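Local coordinates for protein predicted sugar phosphatases of the HAD superfamily (PDB 2HX1) that is a predicted sugar phosphatase of the HAD superfamily that binds magnesium and probably hydrolyses phosphate esters of sugars, at residues Lys15-Asp20 with Leu229-Thr234; Asp48-Thr53 with Lys79-Gly84; Gly98-Leu103 with Ala135-Asp140; Leu120-Ile125 with Asn151-Leu156. All coordinates share one frame; numbering follows the deposited sequence.

Contact 1: residues Lys15-Asp20 with Leu229-Thr234; sequences KCIFFD and LMVGDT. With MG (magnesium ion), chain E.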
# COMPACT_ATOMS: atom_id res chain seq x y z
N LYS A 15 -5.10 34.74 -18.44
CA LYS A 15 -6.39 35.03 -19.05
C LYS A 15 -7.56 34.41 -18.27
O LYS A 15 -8.67 34.91 -18.35
CB LYS A 15 -6.37 34.57 -20.51
CG LYS A 15 -5.38 35.39 -21.34
CD LYS A 15 -5.37 34.98 -22.81
CE LYS A 15 -4.21 35.60 -23.57
NZ LYS A 15 -3.91 34.89 -24.89
N CYS A 16 -7.30 33.35 -17.50
CA CYS A 16 -8.34 32.79 -16.62
C CYS A 16 -7.72 32.18 -15.38
O CYS A 16 -6.61 31.66 -15.44
CB CYS A 16 -9.15 31.74 -17.35
SG CYS A 16 -10.67 31.26 -16.50
N ILE A 17 -8.42 32.31 -14.26
CA ILE A 17 -8.02 31.66 -13.02
C ILE A 17 -8.95 30.47 -12.77
O ILE A 17 -10.17 30.57 -12.96
CB ILE A 17 -8.08 32.66 -11.78
CG1 ILE A 17 -7.50 34.03 -12.14
CG2 ILE A 17 -7.33 32.11 -10.57
CD1 ILE A 17 -6.00 33.97 -12.49
N PHE A 18 -8.37 29.33 -12.40
CA PHE A 18 -9.13 28.22 -11.81
C PHE A 18 -8.84 28.18 -10.30
O PHE A 18 -7.70 28.09 -9.90
CB PHE A 18 -8.76 26.85 -12.41
CG PHE A 18 -9.01 26.71 -13.91
CD1 PHE A 18 -9.72 27.64 -14.63
CD2 PHE A 18 -8.56 25.58 -14.57
CE1 PHE A 18 -9.94 27.47 -16.00
CE2 PHE A 18 -8.75 25.43 -15.94
CZ PHE A 18 -9.47 26.36 -16.63
N PHE A 19 -9.90 28.29 -9.50
CA PHE A 19 -9.80 28.28 -8.05
C PHE A 19 -10.32 26.94 -7.51
O PHE A 19 -11.43 26.57 -7.82
CB PHE A 19 -10.67 29.38 -7.45
CG PHE A 19 -10.12 30.79 -7.60
CD1 PHE A 19 -9.08 31.24 -6.81
CD2 PHE A 19 -10.67 31.67 -8.49
CE1 PHE A 19 -8.59 32.51 -6.93
CE2 PHE A 19 -10.18 32.94 -8.61
CZ PHE A 19 -9.18 33.37 -7.82
N ASP A 20 -9.51 26.21 -6.74
CA ASP A 20 -10.02 25.25 -5.78
C ASP A 20 -10.81 26.04 -4.72
O ASP A 20 -10.52 27.22 -4.52
CB ASP A 20 -8.86 24.47 -5.14
CG ASP A 20 -9.31 23.54 -4.03
OD1 ASP A 20 -10.32 22.83 -4.20
OD2 ASP A 20 -8.64 23.51 -2.98
N LEU A 229 -4.21 29.98 -14.73
CA LEU A 229 -3.60 29.70 -13.40
C LEU A 229 -4.53 28.84 -12.51
O LEU A 229 -5.66 29.25 -12.21
CB LEU A 229 -3.25 31.02 -12.71
CG LEU A 229 -2.50 30.92 -11.39
CD1 LEU A 229 -1.17 30.22 -11.58
CD2 LEU A 229 -2.35 32.28 -10.70
N MSE A 230 -4.07 27.65 -12.13
CA MSE A 230 -4.80 26.80 -11.18
C MSE A 230 -4.31 27.15 -9.79
O MSE A 230 -3.12 27.03 -9.51
CB MSE A 230 -4.58 25.30 -11.42
CG MSE A 230 -5.10 24.39 -10.27
SE MSE A 230 -7.04 24.27 -10.32
CE MSE A 230 -7.65 24.23 -8.49
N VAL A 231 -5.23 27.54 -8.91
CA VAL A 231 -4.90 27.98 -7.54
C VAL A 231 -5.41 26.96 -6.54
O VAL A 231 -6.61 26.68 -6.46
CB VAL A 231 -5.52 29.40 -7.28
CG1 VAL A 231 -5.22 29.87 -5.87
CG2 VAL A 231 -4.99 30.41 -8.35
N GLY A 232 -4.51 26.37 -5.77
CA GLY A 232 -4.93 25.35 -4.80
C GLY A 232 -4.05 25.21 -3.57
O GLY A 232 -2.93 25.74 -3.53
N ASP A 233 -4.57 24.49 -2.58
CA ASP A 233 -3.84 24.25 -1.32
C ASP A 233 -3.28 22.85 -1.19
O ASP A 233 -2.55 22.57 -0.23
CB ASP A 233 -4.72 24.57 -0.11
CG ASP A 233 -5.93 23.66 -0.02
OD1 ASP A 233 -6.62 23.51 -1.05
OD2 ASP A 233 -6.17 23.07 1.07
N THR A 234 -3.58 21.97 -2.14
CA THR A 234 -3.22 20.55 -2.07
C THR A 234 -2.39 20.12 -3.26
O THR A 234 -2.83 20.29 -4.41
CB THR A 234 -4.50 19.71 -1.99
OG1 THR A 234 -5.29 20.18 -0.89
CG2 THR A 234 -4.18 18.20 -1.78
MG MG E . -8.47 22.58 -1.26
O HOH W 1 -10.29 21.73 -1.71
O HOH W 2 -8.42 21.61 0.49
O HOH W 3 -7.51 21.09 -2.47
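Asp20 and Asp233 meet at a magnesium ion where two parallel strands, 16-19 and 229-232, come to an end. Behind the metal the contact is closely packed. Phe18 takes a bond from Val231 N to its O (2.7 Å) and gives one from its N to Leu229 O (2.7 Å), and Asp20 N closes the ladder on Val231 O. On one face of the sheet Ile17 CG2 presses on Val231 CG2 at 3.6 Å, and Val231 CB also meets the Phe19 ring at CD1. On the other face the selenomethionine at Met230 bends at chi2 (75°) and again at chi3, so SE lies beside Phe18 CB and CE 3.2 Å from Asp20 N. Beyond this apolar block the contact becomes watery. Asp20 OD2 (2.0 Å) and Asp233 OD1 (2.1 Å) both bind the ion, their carboxylate planes only 6° apart. Sharing the metal explains why Asp20 OD2 and Asp233 OD1 lie 2.8 Å from each other. Three waters and Phe22 O complete six ligands. Each second carboxylate oxygen accepts from a metal-bound water, and outside partners help fix it: Lys204 forms a salt bridge with Asp20 OD1, Asn256 N donates to Asp233 OD2. Acidic groups at the carboxyl ends of adjacent parallel strands, sharing one magnesium, mark the active site of the Rossmann-like HAD core, the two segments matching its first and fourth motifs.

Contact 2: residues Asp48-Thr53 with Lys79-Gly84; sequences DYYIVT and KIISSG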
# COMPACT_ATOMS: atom_id res chain seq x y z
N ASP A 48 -11.56 36.47 -16.36
CA ASP A 48 -12.38 35.29 -16.18
C ASP A 48 -11.86 34.41 -15.05
O ASP A 48 -10.66 34.43 -14.73
CB ASP A 48 -12.46 34.49 -17.49
CG ASP A 48 -13.23 35.24 -18.57
OD1 ASP A 48 -14.43 35.49 -18.34
OD2 ASP A 48 -12.62 35.63 -19.61
N TYR A 49 -12.77 33.64 -14.46
CA TYR A 49 -12.38 32.65 -13.50
C TYR A 49 -13.43 31.54 -13.48
O TYR A 49 -14.57 31.75 -13.93
CB TYR A 49 -12.21 33.29 -12.11
CG TYR A 49 -13.55 33.58 -11.51
CD1 TYR A 49 -14.27 32.57 -10.86
CD2 TYR A 49 -14.15 34.84 -11.64
CE1 TYR A 49 -15.52 32.79 -10.37
CE2 TYR A 49 -15.43 35.08 -11.11
CZ TYR A 49 -16.11 34.04 -10.48
OH TYR A 49 -17.37 34.21 -9.96
N TYR A 50 -13.03 30.37 -12.99
CA TYR A 50 -13.94 29.28 -12.63
C TYR A 50 -13.52 28.76 -11.29
O TYR A 50 -12.35 28.92 -10.88
CB TYR A 50 -13.87 28.11 -13.60
CG TYR A 50 -14.40 28.39 -14.96
CD1 TYR A 50 -15.77 28.29 -15.24
CD2 TYR A 50 -13.54 28.75 -16.00
CE1 TYR A 50 -16.26 28.56 -16.53
CE2 TYR A 50 -14.01 29.02 -17.25
CZ TYR A 50 -15.37 28.93 -17.52
OH TYR A 50 -15.79 29.18 -18.79
N ILE A 51 -14.47 28.12 -10.61
CA ILE A 51 -14.18 27.31 -9.45
C ILE A 51 -14.20 25.86 -9.93
O ILE A 51 -15.16 25.46 -10.57
CB ILE A 51 -15.23 27.56 -8.32
CG1 ILE A 51 -15.06 28.99 -7.78
CG2 ILE A 51 -15.11 26.50 -7.25
CD1 ILE A 51 -16.13 29.47 -6.88
N VAL A 52 -13.14 25.12 -9.65
CA VAL A 52 -12.98 23.74 -10.09
C VAL A 52 -12.80 22.95 -8.78
O VAL A 52 -11.80 23.11 -8.07
CB VAL A 52 -11.76 23.58 -11.00
CG1 VAL A 52 -11.59 22.14 -11.40
CG2 VAL A 52 -11.91 24.49 -12.21
N THR A 53 -13.81 22.14 -8.46
CA THR A 53 -13.94 21.55 -7.17
C THR A 53 -14.30 20.07 -7.30
O THR A 53 -15.07 19.69 -8.21
CB THR A 53 -15.03 22.28 -6.38
OG1 THR A 53 -15.17 21.69 -5.07
CG2 THR A 53 -16.37 22.21 -7.11
N LYS A 79 -20.04 29.31 -13.26
CA LYS A 79 -18.62 29.44 -12.96
C LYS A 79 -18.10 28.27 -12.13
O LYS A 79 -16.90 28.19 -11.87
CB LYS A 79 -18.35 30.73 -12.20
CG LYS A 79 -18.96 31.98 -12.83
CD LYS A 79 -17.97 32.92 -13.50
CE LYS A 79 -18.62 34.31 -13.75
NZ LYS A 79 -19.36 34.93 -12.57
N ILE A 80 -19.01 27.39 -11.69
CA ILE A 80 -18.66 26.25 -10.85
C ILE A 80 -18.61 24.95 -11.66
O ILE A 80 -19.63 24.42 -12.12
CB ILE A 80 -19.61 26.12 -9.66
CG1 ILE A 80 -19.67 27.46 -8.89
CG2 ILE A 80 -19.15 25.01 -8.73
CD1 ILE A 80 -20.36 27.43 -7.58
N ILE A 81 -17.40 24.44 -11.81
CA ILE A 81 -17.18 23.17 -12.47
C ILE A 81 -16.85 22.14 -11.39
O ILE A 81 -15.85 22.26 -10.71
CB ILE A 81 -16.01 23.24 -13.47
CG1 ILE A 81 -16.18 24.43 -14.44
CG2 ILE A 81 -15.91 21.92 -14.21
CD1 ILE A 81 -14.86 24.83 -15.16
N SER A 82 -17.69 21.14 -11.26
CA SER A 82 -17.63 20.22 -10.15
C SER A 82 -17.52 18.80 -10.64
O SER A 82 -18.08 18.46 -11.69
CB SER A 82 -18.96 20.41 -9.39
OG SER A 82 -19.29 19.30 -8.59
N SER A 83 -16.89 17.93 -9.85
CA SER A 83 -16.71 16.55 -10.28
C SER A 83 -18.06 15.81 -10.31
O SER A 83 -18.21 14.82 -11.02
CB SER A 83 -15.69 15.81 -9.43
OG SER A 83 -16.15 15.66 -8.12
N GLY A 84 -19.05 16.32 -9.58
CA GLY A 84 -20.40 15.76 -9.67
C GLY A 84 -20.98 15.79 -11.08
O GLY A 84 -21.81 14.93 -11.43
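Lys79 lays its aliphatic chain across the Tyr49 ring at about a right angle, so that the flat phenol makes the floor and the methylenes the bump. CD stands over one ring face, 4.1 Å from the centroid of Tyr49 and 26° off the normal. Bends at chi2 (-107°) and chi4 carry the chain across the ring toward the hydroxyl, and NZ ends 3.4 Å from Tyr49 OH in a weak hydrogen bond, with a second weak one to Thr76. On the sheet face of Tyr50 and Val52 the same strand again provides the hollow: Ile81 places CD1 3.6 Å from Tyr50 CD1 and 4.2 Å from Val52 CG2. Ile81 is modelled in two conformers, so this fit holds for one and is less certain. Helix 208-218 covers Ile81 there. On the other face, under helix 60-69, Ile51 and Ile80 sit loosely side by side, whereas Thr53 CG2 comes to 3.9 Å from Ser82 CB. The backbone beneath is a regular parallel ladder from Ile51 N on Lys79 O (2.7 Å) to Thr53 N on Ile81 O; a more bent bond, Ser83 N on Thr53 O, follows at the helix start. Ser82 OG accepts from Gly84 N as the N-cap of helix 83-94, and also bonds Asp55 O. Strand 48-53, helix 60-69 and strand 80-82 form a beta-alpha-beta crossover at the rim of the HAD core, with Thr53 where the family's motif II is expected.

Contact 3: residues Gly98-Leu103 with Ala135-Asp140; sequences GIVAYL and ALVLLD. With EDO (1,2-ethanediol), chain N.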
# COMPACT_ATOMS: atom_id res chain seq x y z
N GLY A 98 -32.51 0.58 -13.86
CA GLY A 98 -32.40 -0.04 -12.55
C GLY A 98 -32.18 0.98 -11.45
O GLY A 98 -32.62 2.12 -11.57
N ILE A 99 -31.50 0.56 -10.38
CA ILE A 99 -31.28 1.40 -9.20
C ILE A 99 -29.78 1.85 -9.11
O ILE A 99 -28.88 1.07 -9.38
CB ILE A 99 -31.63 0.62 -7.93
CG1 ILE A 99 -33.05 0.04 -8.01
CG2 ILE A 99 -31.46 1.49 -6.67
CD1 ILE A 99 -33.26 -1.08 -6.98
N VAL A 100 -29.55 3.11 -8.76
CA VAL A 100 -28.20 3.58 -8.36
C VAL A 100 -28.23 3.71 -6.84
O VAL A 100 -29.05 4.45 -6.30
CB VAL A 100 -27.81 4.91 -9.08
CG1 VAL A 100 -26.54 5.53 -8.51
CG2 VAL A 100 -27.62 4.66 -10.59
N ALA A 101 -27.41 2.91 -6.15
CA ALA A 101 -27.34 2.95 -4.69
C ALA A 101 -26.38 4.08 -4.27
O ALA A 101 -25.42 4.40 -4.97
CB ALA A 101 -26.90 1.59 -4.14
N TYR A 102 -26.68 4.75 -3.16
CA TYR A 102 -25.80 5.81 -2.73
C TYR A 102 -25.55 5.81 -1.24
O TYR A 102 -26.37 5.38 -0.45
CB TYR A 102 -26.32 7.18 -3.17
CG TYR A 102 -27.59 7.68 -2.47
CD1 TYR A 102 -27.51 8.39 -1.29
CD2 TYR A 102 -28.85 7.45 -3.04
CE1 TYR A 102 -28.66 8.87 -0.66
CE2 TYR A 102 -29.99 7.91 -2.43
CZ TYR A 102 -29.90 8.62 -1.24
OH TYR A 102 -31.03 9.07 -0.64
N LEU A 103 -24.38 6.34 -0.89
CA LEU A 103 -24.02 6.66 0.46
C LEU A 103 -23.97 8.18 0.58
O LEU A 103 -23.15 8.84 -0.05
CB LEU A 103 -22.68 6.01 0.85
CG LEU A 103 -22.65 4.51 1.11
CD1 LEU A 103 -21.28 4.09 1.62
CD2 LEU A 103 -23.77 4.04 2.08
N ALA A 135 -25.33 0.46 -10.08
CA ALA A 135 -24.18 1.28 -9.72
C ALA A 135 -24.27 1.69 -8.26
O ALA A 135 -25.36 1.70 -7.65
CB ALA A 135 -24.03 2.55 -10.64
N LEU A 136 -23.13 2.05 -7.70
CA LEU A 136 -23.04 2.61 -6.36
C LEU A 136 -22.33 3.94 -6.45
O LEU A 136 -21.25 4.01 -7.03
CB LEU A 136 -22.24 1.66 -5.46
CG LEU A 136 -21.79 2.23 -4.11
CD1 LEU A 136 -23.03 2.47 -3.22
CD2 LEU A 136 -20.78 1.29 -3.44
N VAL A 137 -22.91 4.99 -5.87
CA VAL A 137 -22.19 6.28 -5.73
C VAL A 137 -22.01 6.70 -4.29
O VAL A 137 -22.93 6.63 -3.49
CB VAL A 137 -22.87 7.39 -6.53
CG1 VAL A 137 -22.86 7.01 -7.96
CG2 VAL A 137 -24.32 7.60 -6.08
N LEU A 138 -20.80 7.13 -3.96
CA LEU A 138 -20.48 7.72 -2.65
C LEU A 138 -20.51 9.27 -2.77
O LEU A 138 -19.77 9.85 -3.57
CB LEU A 138 -19.13 7.20 -2.14
CG LEU A 138 -19.21 6.02 -1.15
CD1 LEU A 138 -20.12 4.95 -1.74
CD2 LEU A 138 -17.83 5.47 -0.83
N LEU A 139 -21.42 9.91 -2.03
CA LEU A 139 -21.72 11.35 -2.25
C LEU A 139 -21.42 12.25 -1.04
O LEU A 139 -21.03 13.41 -1.22
CB LEU A 139 -23.20 11.54 -2.62
CG LEU A 139 -23.70 10.88 -3.91
CD1 LEU A 139 -25.20 10.92 -3.91
CD2 LEU A 139 -23.14 11.59 -5.15
N ASP A 140 -21.65 11.72 0.16
CA ASP A 140 -21.52 12.51 1.39
C ASP A 140 -21.20 11.55 2.55
O ASP A 140 -21.68 10.44 2.58
CB ASP A 140 -22.82 13.29 1.63
CG ASP A 140 -22.64 14.46 2.60
OD1 ASP A 140 -22.34 14.22 3.77
OD2 ASP A 140 -22.85 15.63 2.20
C1 EDO N . -21.28 18.55 6.31
O1 EDO N . -19.95 18.33 6.79
C2 EDO N . -21.50 17.76 5.04
O2 EDO N . -20.56 16.68 4.92
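Leu103 and Leu138 run side by side in the same direction, their CD1 atoms 3.7 Å apart, on the sheet face that they share with Ala101 and Leu136. In Leu136 CG stands opposite the backbone N (chi1 167°), and with chi2 at 67° this brings CD1 back over the neighbouring strand, 3.5 Å from Ala101 O. Helix 146-159 covers Leu103 and Leu136, and helix 184-195 covers Leu138. On the other face Val100 and Val137 cross at about a right angle, branch against branch, with Val100 CG1 at 3.9 Å from Val137 CG2. That same Val137 CG2 also touches Tyr102 CB at 3.6 Å. The Tyr102 ring itself leads away from the partner strand, leaving its CB to do most of the touching, and Leu139 CD1 lies 4.0 Å from Tyr102 CB. Between the faces runs a parallel ladder, Val137 N donating to Ala101 O and Leu103 N to Val137 O. At its end Leu103 O accepts twice, from Leu139 N (2.8 Å) on a nearly straight approach and from Asp140 N (3.3 Å) at a tilt. Asp140 OD1 accepts from O2 of a 1,2-ethanediol, probably picked up from the crystallisation liquor, and from Glu142 N. Between the strands, side chain meets side chain through carbon alone, so van der Waals packing holds the faces while backbone bonds set the register, the last two converging on one carbonyl where strand 135-138 gives way to a loop.

Contact 4: residues Leu120-Ile125 with Asn151-Leu156; sequences LPVSAI and NKTVNL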
# COMPACT_ATOMS: atom_id res chain seq x y z
N LEU A 120 -31.56 5.15 -4.69
CA LEU A 120 -31.89 4.65 -3.32
C LEU A 120 -30.64 4.59 -2.43
O LEU A 120 -29.55 4.21 -2.88
CB LEU A 120 -32.49 3.25 -3.36
CG LEU A 120 -33.95 3.05 -3.82
CD1 LEU A 120 -34.19 1.57 -4.08
CD2 LEU A 120 -34.93 3.54 -2.77
N PRO A 121 -30.80 4.90 -1.14
CA PRO A 121 -29.66 4.76 -0.25
C PRO A 121 -29.30 3.30 -0.10
O PRO A 121 -30.19 2.42 -0.18
CB PRO A 121 -30.18 5.30 1.07
CG PRO A 121 -31.64 5.08 1.02
CD PRO A 121 -32.01 5.32 -0.42
N VAL A 122 -28.02 3.01 0.13
CA VAL A 122 -27.60 1.62 0.40
C VAL A 122 -28.49 0.95 1.46
O VAL A 122 -28.78 -0.24 1.35
CB VAL A 122 -26.09 1.51 0.77
CG1 VAL A 122 -25.76 0.14 1.35
CG2 VAL A 122 -25.21 1.77 -0.48
N SER A 123 -28.97 1.71 2.44
CA SER A 123 -29.83 1.20 3.50
C SER A 123 -31.13 0.57 3.01
O SER A 123 -31.71 -0.27 3.70
CB SER A 123 -30.23 2.33 4.42
OG SER A 123 -30.97 3.29 3.70
N ALA A 124 -31.61 1.01 1.84
CA ALA A 124 -32.87 0.49 1.26
C ALA A 124 -32.64 -0.63 0.27
O ALA A 124 -33.57 -0.96 -0.50
CB ALA A 124 -33.67 1.62 0.61
N ILE A 125 -31.44 -1.20 0.26
CA ILE A 125 -31.13 -2.29 -0.64
C ILE A 125 -31.14 -3.58 0.15
O ILE A 125 -30.58 -3.66 1.25
CB ILE A 125 -29.74 -2.16 -1.29
CG1 ILE A 125 -29.64 -0.85 -2.07
CG2 ILE A 125 -29.47 -3.38 -2.21
CD1 ILE A 125 -30.62 -0.72 -3.20
N ASN A 151 -20.84 -1.94 6.12
CA ASN A 151 -21.02 -3.38 5.99
C ASN A 151 -21.88 -3.75 4.80
O ASN A 151 -21.47 -4.60 3.99
CB ASN A 151 -21.56 -3.99 7.27
CG ASN A 151 -20.47 -4.30 8.26
OD1 ASN A 151 -19.60 -5.14 7.99
ND2 ASN A 151 -20.51 -3.66 9.44
N LYS A 152 -23.04 -3.11 4.63
CA LYS A 152 -23.89 -3.43 3.46
C LYS A 152 -23.18 -3.11 2.13
O LYS A 152 -23.36 -3.81 1.17
CB LYS A 152 -25.24 -2.68 3.48
CG LYS A 152 -26.33 -3.30 4.34
CD LYS A 152 -27.71 -2.57 4.15
CE LYS A 152 -28.88 -3.59 4.04
NZ LYS A 152 -30.26 -3.03 4.30
N THR A 153 -22.39 -2.03 2.09
CA THR A 153 -21.67 -1.66 0.85
C THR A 153 -20.59 -2.68 0.51
O THR A 153 -20.43 -3.09 -0.65
CB THR A 153 -21.03 -0.27 0.98
OG1 THR A 153 -22.07 0.67 1.21
CG2 THR A 153 -20.25 0.13 -0.28
N VAL A 154 -19.88 -3.16 1.52
CA VAL A 154 -18.93 -4.25 1.29
C VAL A 154 -19.66 -5.43 0.65
O VAL A 154 -19.22 -5.94 -0.39
CB VAL A 154 -18.16 -4.65 2.59
CG1 VAL A 154 -17.46 -6.03 2.48
CG2 VAL A 154 -17.14 -3.59 2.92
N ASN A 155 -20.79 -5.84 1.22
CA ASN A 155 -21.50 -6.98 0.69
C ASN A 155 -22.15 -6.72 -0.69
O ASN A 155 -22.19 -7.62 -1.53
CB ASN A 155 -22.54 -7.44 1.69
CG ASN A 155 -21.90 -8.13 2.88
OD1 ASN A 155 -21.17 -9.12 2.71
ND2 ASN A 155 -22.13 -7.58 4.07
N LEU A 156 -22.62 -5.49 -0.91
CA LEU A 156 -23.20 -5.11 -2.19
C LEU A 156 -22.19 -5.29 -3.31
O LEU A 156 -22.52 -5.81 -4.38
CB LEU A 156 -23.64 -3.66 -2.16
CG LEU A 156 -24.17 -3.08 -3.47
CD1 LEU A 156 -25.40 -3.88 -3.98
CD2 LEU A 156 -24.51 -1.62 -3.21
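Val122 meets the helix with both of its methyls, and van der Waals contact is the main theme. CG1 lies 3.6 Å from Lys152 CB, the two side chains sliding past each other in opposite directions. Both methyls flank the Thr153 hydroxyl, Val122 CG2 at 3.7 Å from Thr153 OG1, and the two side chains cross at about a right angle; this is contact of methyl with oxygen, and the hydroxyl's hydrogen bond goes to Asp149 O one turn back along the helix. From there CG2 reaches on toward Leu156 CD2, more lightly. Ile125 adds a loose contact, its CG2 at 4.5 Å from Leu156 CD1. Here the helix packs on the turn that follows the edge strand 117-121 of an alpha/beta sheet: helix 146-159 makes the crossover between parallel strands 133-138 and 164-167 and covers one face of the second, Rossmann-like sheet, which fits a HAD cap of the C2 type. The polar contacts across the segments come from a single group. Lys152 stretches past Val122, bends at chi3 (137°) and offers NZ to two carbonyls of the turn, Ser123 O at 3.2 Å and Ile125 O at 3.1 Å, both bonds weak. Inside the turn Ala124 N bonds to Pro121 O and Ile125 N to Val122 O. Asn151 and Asn155 turn to a second subunit, bonding Ile182 and Val180 of that neighbouring chain.

Overall arrangement
Contacts 1 and 2 are parts of one six-stranded parallel sheet, strands 16-19 and 48-53 lying next to each other; Tyr50 N meets Ile17 O at 2.9 Å, and the centres are 10 Å apart. The Thr53 side chain is about 8 Å from the magnesium held by contact 1, and the side chains of Asp20 and Thr53 are each about 5 Å from a bound HEPES buffer molecule (EPE). Contact 3 lies in the second sheet, and contact 4, 9 Å away between centres, packs a covering helix on the turn ending its edge strand; Tyr102 N probably bonds to Leu120 O. The centres of contacts 1 and 3 are 30 Å apart, yet the Asp140 side chain is about 7 Å from the buffer molecule, consistent with a cap facing the core across the active-site cleft.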